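Local coordinates for protein probable tagatose 6-phosphate kinase (Sinorhizobium meliloti, PDB 3TXV) that is thought to act as a tagatose 6-phosphate kinase in carbohydrate metabolism and resembles the GatZ/KbaZ subunits of tagatose-bisphosphate aldolases, at residues 57-62 against 113-118; 92-97 against 263-268; 134-139 against 149-154. One frame throughout, in Å; residues are numbered along the deposited sequence.

Contact 1 of 3, residues 57-62 against 113-118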
loop_
_atom_site.group_PDB
_atom_site.type_symbol
_atom_site.label_atom_id
_atom_site.label_comp_id
_atom_site.label_asym_id
_atom_site.label_seq_id
_atom_site.Cartn_x
_atom_site.Cartn_y
_atom_site.Cartn_z
ATOM N N VAL A 57 -11.621 -1.612 -2.105
ATOM C CA VAL A 57 -12.685 -2.095 -1.229
ATOM C C VAL A 57 -13.728 -1.036 -0.914
ATOM O O VAL A 57 -13.402 0.024 -0.403
ATOM C CB VAL A 57 -12.151 -2.751 0.110
ATOM C CG1 VAL A 57 -10.853 -3.565 -0.123
ATOM C CG2 VAL A 57 -12.005 -1.737 1.279
ATOM N N ASN A 58 -14.987 -1.332 -1.219
ATOM C CA ASN A 58 -16.086 -0.405 -0.963
ATOM C C ASN A 58 -17.397 -1.168 -0.929
ATOM O O ASN A 58 -17.401 -2.355 -1.214
ATOM C CB ASN A 58 -16.125 0.716 -2.016
ATOM C CG ASN A 58 -16.150 0.190 -3.441
ATOM O OD1 ASN A 58 -17.059 -0.549 -3.842
ATOM N ND2 ASN A 58 -15.148 0.577 -4.222
ATOM N N GLN A 59 -18.499 -0.490 -0.603
ATOM C CA GLN A 59 -19.806 -1.137 -0.443
ATOM C C GLN A 59 -20.162 -2.049 -1.592
ATOM O O GLN A 59 -20.823 -3.065 -1.373
ATOM C CB GLN A 59 -20.931 -0.107 -0.262
ATOM C CG GLN A 59 -21.302 0.679 -1.532
ATOM C CD GLN A 59 -20.439 1.903 -1.708
ATOM O OE1 GLN A 59 -19.306 1.933 -1.218
ATOM N NE2 GLN A 59 -20.971 2.932 -2.389
ATOM N N ASP A 60 -19.726 -1.670 -2.800
ATOM C CA ASP A 60 -20.065 -2.375 -4.046
ATOM C C ASP A 60 -19.152 -3.556 -4.330
ATOM O O ASP A 60 -19.385 -4.297 -5.295
ATOM C CB ASP A 60 -20.050 -1.431 -5.255
ATOM C CG ASP A 60 -21.248 -0.480 -5.287
ATOM O OD1 ASP A 60 -21.098 0.606 -5.914
ATOM O OD2 ASP A 60 -22.317 -0.808 -4.698
ATOM N N GLY A 61 -18.122 -3.715 -3.498
ATOM C CA GLY A 61 -17.175 -4.824 -3.591
ATOM C C GLY A 61 -15.795 -4.405 -4.080
ATOM O O GLY A 61 -14.798 -5.118 -3.866
ATOM N N GLY A 62 -15.735 -3.245 -4.733
ATOM C CA GLY A 62 -14.493 -2.764 -5.356
ATOM C C GLY A 62 -14.097 -3.686 -6.492
ATOM O O GLY A 62 -14.970 -4.229 -7.173
ATOM N N ALA A 113 -19.494 8.133 -2.709
ATOM C CA ALA A 113 -18.439 8.471 -1.792
ATOM C C ALA A 113 -19.054 8.435 -0.389
ATOM O O ALA A 113 -18.442 7.939 0.549
ATOM C CB ALA A 113 -17.875 9.846 -2.112
ATOM N N GLU A 114 -20.295 8.899 -0.276
ATOM C CA GLU A 114 -20.968 9.029 1.007
ATOM C C GLU A 114 -21.366 7.709 1.630
ATOM O O GLU A 114 -21.093 7.497 2.803
ATOM C CB GLU A 114 -22.158 9.977 0.893
ATOM C CG GLU A 114 -21.736 11.431 0.897
ATOM C CD GLU A 114 -22.874 12.388 0.600
ATOM O OE1 GLU A 114 -22.659 13.342 -0.198
ATOM O OE2 GLU A 114 -23.977 12.200 1.174
ATOM N N ALA A 115 -21.975 6.820 0.850
ATOM C CA ALA A 115 -22.317 5.470 1.336
ATOM C C ALA A 115 -21.062 4.708 1.746
ATOM O O ALA A 115 -21.079 3.893 2.685
ATOM C CB ALA A 115 -23.108 4.678 0.296
HETATM N N MSE A 116 -19.967 5.023 1.051
HETATM C CA MSE A 116 -18.735 4.294 1.230
HETATM C C MSE A 116 -18.044 4.724 2.511
HETATM O O MSE A 116 -17.567 3.887 3.272
HETATM C CB MSE A 116 -17.826 4.504 0.037
HETATM C CG MSE A 116 -16.921 5.689 0.227
HETATM SE SE MSE A 116 -15.114 5.207 0.820
HETATM C CE MSE A 116 -14.678 4.451 -0.993
ATOM N N ILE A 117 -17.969 6.034 2.722
ATOM C CA ILE A 117 -17.366 6.581 3.917
ATOM C C ILE A 117 -18.035 5.976 5.161
ATOM O O ILE A 117 -17.327 5.573 6.089
ATOM C CB ILE A 117 -17.381 8.128 3.892
ATOM C CG1 ILE A 117 -15.977 8.686 3.675
ATOM C CG2 ILE A 117 -17.928 8.719 5.176
ATOM C CD1 ILE A 117 -14.985 8.338 4.750
ATOM N N THR A 118 -19.377 5.864 5.156
ATOM C CA THR A 118 -20.113 5.244 6.292
ATOM C C THR A 118 -19.725 3.795 6.522
ATOM O O THR A 118 -19.522 3.394 7.669
ATOM C CB THR A 118 -21.698 5.307 6.206
ATOM O OG1 THR A 118 -22.106 6.425 5.429
#

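Contact 2 of 3, residues 92-97 against 263-268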
loop_
_atom_site.group_PDB
_atom_site.type_symbol
_atom_site.label_atom_id
_atom_site.label_comp_id
_atom_site.label_asym_id
_atom_site.label_seq_id
_atom_site.Cartn_x
_atom_site.Cartn_y
_atom_site.Cartn_z
ATOM N N GLY A 92 -6.573 1.530 8.031
ATOM C CA GLY A 92 -6.699 2.734 7.214
ATOM C C GLY A 92 -7.575 2.595 5.969
ATOM O O GLY A 92 -7.886 1.483 5.520
ATOM N N GLY A 93 -7.993 3.742 5.433
ATOM C CA GLY A 93 -8.719 3.833 4.176
ATOM C C GLY A 93 -7.953 4.857 3.376
ATOM O O GLY A 93 -7.681 5.978 3.854
ATOM N N ASP A 94 -7.565 4.464 2.170
ATOM C CA ASP A 94 -6.692 5.282 1.338
ATOM C C ASP A 94 -7.414 5.808 0.117
ATOM O O ASP A 94 -8.155 5.082 -0.551
ATOM C CB ASP A 94 -5.461 4.478 0.911
ATOM C CG ASP A 94 -4.520 5.277 0.008
ATOM O OD1 ASP A 94 -4.453 6.509 0.195
ATOM O OD2 ASP A 94 -3.863 4.693 -0.878
ATOM N N HIS A 95 -7.169 7.074 -0.181
ATOM C CA HIS A 95 -7.858 7.757 -1.276
ATOM C C HIS A 95 -9.360 7.493 -1.239
ATOM O O HIS A 95 -9.884 6.872 -2.155
ATOM C CB HIS A 95 -7.281 7.353 -2.663
ATOM C CG HIS A 95 -5.875 7.816 -2.882
ATOM N ND1 HIS A 95 -5.567 9.118 -3.222
ATOM C CD2 HIS A 95 -4.691 7.160 -2.784
ATOM C CE1 HIS A 95 -4.250 9.246 -3.310
ATOM N NE2 HIS A 95 -3.695 8.073 -3.049
ATOM N N LEU A 96 -10.050 7.952 -0.199
ATOM C CA LEU A 96 -11.511 7.801 -0.150
ATOM C C LEU A 96 -12.178 9.010 -0.749
ATOM O O LEU A 96 -11.745 10.131 -0.544
ATOM C CB LEU A 96 -11.992 7.591 1.283
ATOM C CG LEU A 96 -11.719 6.262 2.002
ATOM C CD1 LEU A 96 -10.633 5.427 1.387
ATOM C CD2 LEU A 96 -11.414 6.547 3.449
ATOM N N GLY A 97 -13.242 8.778 -1.497
ATOM C CA GLY A 97 -13.885 9.845 -2.257
ATOM C C GLY A 97 -14.532 9.332 -3.522
ATOM O O GLY A 97 -14.816 8.144 -3.625
ATOM N N GLU A 263 1.980 12.697 5.405
ATOM C CA GLU A 263 1.951 11.389 4.779
ATOM C C GLU A 263 2.668 11.452 3.455
ATOM O O GLU A 263 2.443 12.374 2.630
ATOM C CB GLU A 263 0.527 10.962 4.516
ATOM C CG GLU A 263 0.408 9.589 3.921
ATOM C CD GLU A 263 -0.940 8.932 4.197
ATOM O OE1 GLU A 263 -1.348 8.831 5.385
ATOM O OE2 GLU A 263 -1.583 8.494 3.209
ATOM N N ALA A 264 3.547 10.477 3.246
ATOM C CA ALA A 264 4.235 10.358 1.957
ATOM C C ALA A 264 3.920 9.039 1.243
ATOM O O ALA A 264 3.984 7.955 1.837
ATOM C CB ALA A 264 5.731 10.585 2.113
ATOM N N HIS A 265 3.541 9.146 -0.026
ATOM C CA HIS A 265 3.254 7.959 -0.831
ATOM C C HIS A 265 4.463 7.649 -1.701
ATOM O O HIS A 265 5.240 8.537 -2.017
ATOM C CB HIS A 265 2.016 8.174 -1.717
ATOM C CG HIS A 265 0.720 8.280 -0.961
ATOM N ND1 HIS A 265 -0.510 8.101 -1.570
ATOM C CD2 HIS A 265 0.460 8.529 0.348
ATOM C CE1 HIS A 265 -1.467 8.246 -0.666
ATOM N NE2 HIS A 265 -0.906 8.514 0.502
ATOM N N SER A 266 4.610 6.385 -2.080
ATOM C CA SER A 266 5.670 5.939 -2.996
ATOM C C SER A 266 7.063 6.014 -2.380
ATOM O O SER A 266 8.042 6.386 -3.042
ATOM C CB SER A 266 5.623 6.685 -4.359
ATOM O OG SER A 266 4.303 7.055 -4.697
ATOM N N THR A 267 7.150 5.640 -1.117
ATOM C CA THR A 267 8.439 5.508 -0.445
ATOM C C THR A 267 9.042 4.184 -0.831
ATOM O O THR A 267 10.157 3.881 -0.407
ATOM C CB THR A 267 8.289 5.442 1.082
ATOM O OG1 THR A 267 7.378 4.378 1.418
ATOM C CG2 THR A 267 7.798 6.805 1.672
ATOM N N ASP A 268 8.282 3.382 -1.589
ATOM C CA ASP A 268 8.717 2.070 -2.061
ATOM C C ASP A 268 10.097 2.111 -2.654
ATOM O O ASP A 268 10.438 3.071 -3.369
ATOM C CB ASP A 268 7.751 1.556 -3.092
ATOM C CG ASP A 268 6.392 1.267 -2.500
ATOM O OD1 ASP A 268 5.613 2.232 -2.271
ATOM O OD2 ASP A 268 6.108 0.072 -2.257
#

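Contact 3 of 3, residues 134-139 against 149-154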
loop_
_atom_site.group_PDB
_atom_site.type_symbol
_atom_site.label_atom_id
_atom_site.label_comp_id
_atom_site.label_asym_id
_atom_site.label_seq_id
_atom_site.Cartn_x
_atom_site.Cartn_y
_atom_site.Cartn_z
HETATM N N MSE A 134 -10.251 14.992 -7.592
HETATM C CA MSE A 134 -10.451 14.613 -8.987
HETATM C C MSE A 134 -11.811 15.050 -9.509
HETATM O O MSE A 134 -12.794 15.034 -8.788
HETATM C CB MSE A 134 -10.188 13.119 -9.212
HETATM C CG MSE A 134 -11.197 12.163 -8.587
HETATM SE SE MSE A 134 -11.271 12.180 -6.631
HETATM C CE MSE A 134 -9.479 11.547 -6.249
ATOM N N GLY A 135 -11.856 15.452 -10.757
ATOM C CA GLY A 135 -13.087 15.833 -11.384
ATOM C C GLY A 135 -13.940 14.627 -11.660
ATOM O O GLY A 135 -13.462 13.526 -11.808
ATOM N N CYS A 136 -15.234 14.858 -11.725
ATOM C CA CYS A 136 -16.196 13.825 -11.985
ATOM C C CYS A 136 -16.762 14.316 -13.266
ATOM O O CYS A 136 -17.027 15.472 -13.407
ATOM C CB CYS A 136 -17.253 13.816 -10.903
ATOM S SG CYS A 136 -17.015 12.681 -9.589
ATOM N N ALA A 137 -16.883 13.473 -14.252
ATOM C CA ALA A 137 -17.172 14.012 -15.553
ATOM C C ALA A 137 -18.470 14.701 -15.738
ATOM O O ALA A 137 -19.476 14.202 -15.348
ATOM C CB ALA A 137 -17.040 12.944 -16.566
ATOM N N GLY A 138 -18.415 15.801 -16.465
ATOM C CA GLY A 138 -17.116 16.297 -16.821
ATOM C C GLY A 138 -16.807 17.626 -16.201
ATOM O O GLY A 138 -17.449 18.606 -16.443
ATOM N N GLU A 139 -15.721 17.633 -15.460
ATOM C CA GLU A 139 -15.225 18.765 -14.757
ATOM C C GLU A 139 -13.776 18.618 -14.927
ATOM O O GLU A 139 -13.289 17.525 -15.091
ATOM C CB GLU A 139 -15.508 18.648 -13.288
ATOM C CG GLU A 139 -16.868 18.188 -12.944
ATOM C CD GLU A 139 -17.099 18.190 -11.470
ATOM O OE1 GLU A 139 -17.824 19.049 -10.967
ATOM O OE2 GLU A 139 -16.547 17.324 -10.808
ATOM N N ALA A 149 -12.310 20.964 -1.382
ATOM C CA ALA A 149 -12.374 20.985 0.070
ATOM C C ALA A 149 -13.810 20.849 0.588
ATOM O O ALA A 149 -14.072 20.134 1.558
ATOM C CB ALA A 149 -11.680 22.209 0.623
ATOM N N ALA A 150 -14.745 21.527 -0.058
ATOM C CA ALA A 150 -16.134 21.395 0.316
ATOM C C ALA A 150 -16.629 19.929 0.234
ATOM O O ALA A 150 -17.503 19.515 1.002
ATOM C CB ALA A 150 -16.995 22.299 -0.537
ATOM N N ARG A 151 -16.067 19.157 -0.695
ATOM C CA ARG A 151 -16.403 17.755 -0.820
ATOM C C ARG A 151 -15.679 16.939 0.245
ATOM O O ARG A 151 -16.221 15.957 0.765
ATOM C CB ARG A 151 -16.035 17.235 -2.204
ATOM C CG ARG A 151 -16.643 17.996 -3.338
ATOM C CD ARG A 151 -16.571 17.230 -4.632
ATOM N NE ARG A 151 -17.251 18.019 -5.652
ATOM C CZ ARG A 151 -17.419 17.679 -6.927
ATOM N NH1 ARG A 151 -16.953 16.530 -7.380
ATOM N NH2 ARG A 151 -18.078 18.506 -7.747
ATOM N N ALA A 152 -14.464 17.341 0.588
ATOM C CA ALA A 152 -13.716 16.623 1.614
ATOM C C ALA A 152 -14.498 16.737 2.899
ATOM O O ALA A 152 -14.711 15.751 3.592
ATOM C CB ALA A 152 -12.303 17.207 1.779
ATOM N N ALA A 153 -14.952 17.959 3.169
ATOM C CA ALA A 153 -15.764 18.275 4.343
ATOM C C ALA A 153 -17.100 17.533 4.413
ATOM O O ALA A 153 -17.513 17.119 5.499
ATOM C CB ALA A 153 -16.009 19.758 4.439
ATOM N N ARG A 154 -17.776 17.360 3.284
ATOM C CA ARG A 154 -18.988 16.615 3.354
ATOM C C ARG A 154 -18.669 15.233 3.874
ATOM O O ARG A 154 -19.368 14.732 4.750
ATOM C CB ARG A 154 -19.803 16.549 2.053
ATOM C CG ARG A 154 -21.173 15.950 2.381
ATOM C CD ARG A 154 -22.147 15.866 1.270
ATOM N NE ARG A 154 -23.110 16.979 1.284
ATOM C CZ ARG A 154 -24.184 17.059 0.494
ATOM N NH1 ARG A 154 -24.477 16.076 -0.368
ATOM N NH2 ARG A 154 -24.972 18.113 0.577
#

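Contact 1 of 3, residues 57-62 against 113-118
Gln59 and Met116 bring their backbones to within 5.8 Å, CA to CA, where a type I beta turn from Asn58 to Gly61 meets the second half of helix 106-121. The turn, closed by Gly61 N bonding to Asn58 O, belongs to the loop that leads from strand 48-53 to helix 68-81. Gln59 does most of the touching. With CG between its backbone N and carbonyl carbon (chi1 72°) and a second bend at chi2, its amide lies over the helix surface: OE1 faces Met116 CB, while Gln59 NE2 is 3.9 Å from Ala115 CB. The Gln59 and Met116 side chains cross at about a right angle. Met116, a selenomethionine, bends at chi2 and chi3 and carries CE back to the turn, Met116 CE lying 4.1 Å from Asn58 CB. The Asn58 amide itself leads away from the helix: ND2 bonds to Cys54 O, and OD1 receives weak bonds from Asp60 N and Gly62 N. Trp101 also packs on Gln59, and Cys54 on Met116. Between 57-62 and 113-118 the contact is van der Waals packing, with the Asn58 amide turned to the loop's own backbone; just beyond, Tyr120 OH of the same helix bonds to Val57 O.

Contact 2 of 3, residues 92-97 against 263-268
His95 and His265 reach toward each other from opposite directions across the mouth of the barrel, although the nearest CA atoms of the two segments, Asp94 CA and His265 CA, are 10.5 Å apart. Side chains alone bridge that span. Each histidine has CG anti to its carbonyl carbon and beside its backbone N (chi1 -68° in His265), which sends its ring toward the other strand, so that His95 NE2 sits at the edge of the His265 ring, near its plane, 3.3 Å from His265 CE1. The planes stand at 88° and the centroids lie 5.2 Å apart, an oblique meeting rather than a stack. His95 NE2 is also 3.5 Å from His265 ND1, with no hydrogen bond between them. Asp94, the residue before His95, joins in: its CG is anti to the backbone N, which brings Asp94 OD1 to 3.6 Å from His265 CE1.

A bond from NE2 helps fix the rotation of His265. His265 NE2 donates to Glu263 OE2 at 2.8 Å, close to the ring plane and on the anti lone pair of that oxygen, with an N-H...O angle of 151°. Asp94 OD1 and Glu263 OE2 are only 4.6 Å apart; Lys287 NZ makes a salt bridge to each, and Asp94 OD1 is also bonded to His129 ND1. His95 is held through ND1 by Asp131 OD2, and its ring meets that of His129 edge-to-face.

Such a cluster of polar side chains at the C-terminal ends of parallel strands is where a (beta/alpha)8 barrel places its active site. Donor atoms of His95, His265 and Glu178 also face one vacant point, a pattern consistent with, but not proof of, a metal site left empty in this crystal.

Contact 3 of 3, residues 134-139 against 149-154
Glu139 OE2 accepts the backbone N-H of Cys136, with Cys136 N 2.9 Å from Glu139 OE2 and an N-H...O angle of 160°, while OE1 of the same carboxylate turns to Arg151 NH2. The two bonds divide the group between its own loop and the next helix. This is a beta-alpha connection of the (beta/alpha)8 barrel: the loop after strand 127-130 folds back against helix 145-161, which follows it.

The cross-segment bond is a salt bridge of 3.3 Å between Glu139 OE1 and Arg151 NH2. It uses the syn lone pair of OE1, and the oxygen sits at the guanidinium edge, tilted 22° from that plane. The two side chains come from opposite directions, and the carboxylate and guanidinium planes are 23° apart. Arg151 NH1 stays 3.5 Å from Glu139 OE2, so the pairing is one-sided rather than a symmetric two-bond clasp.

Both side chains are drawn out to meet. Arg151 is extended from CG to NE, and Glu139 is extended beyond CG. An alanine in place of Glu139 would remove the carboxylate, and is likely to leave Arg151 without this charge partner and the Cys136 N-H without its acceptor, letting the loop move more freely. On its way the arginine passes along Ala106 and Met110 of helix 106-121, and Cys136 packs on Ala106 and Ala109 of the same helix. The cysteine sulfur also lies at the edge of the guanidinium, near its plane, with Cys136 SG 4.4 Å from Arg151 NH1.

Contact 2 lies at the barrel mouth, its centre about 7 Å from the centre of the chain, and holds the side chains of the probable active site; contacts 1 and 3 lie farther out, their centres about 18 and 24 Å from the chain's centre, the first made by packing and the second by a salt bridge. Contact 1, about 17 Å from contact 2 between centres, touches it directly: Met116 SE packs on Leu96 CG at 3.7 Å, tying helix 106-121 to the strand that precedes it. Contacts 1 and 3, with centres about 16 Å apart, are joined by a salt bridge between Glu114 OE1 and Arg154 NH1. Contacts 2 and 3 do not touch, their nearest atoms about 5 Å apart.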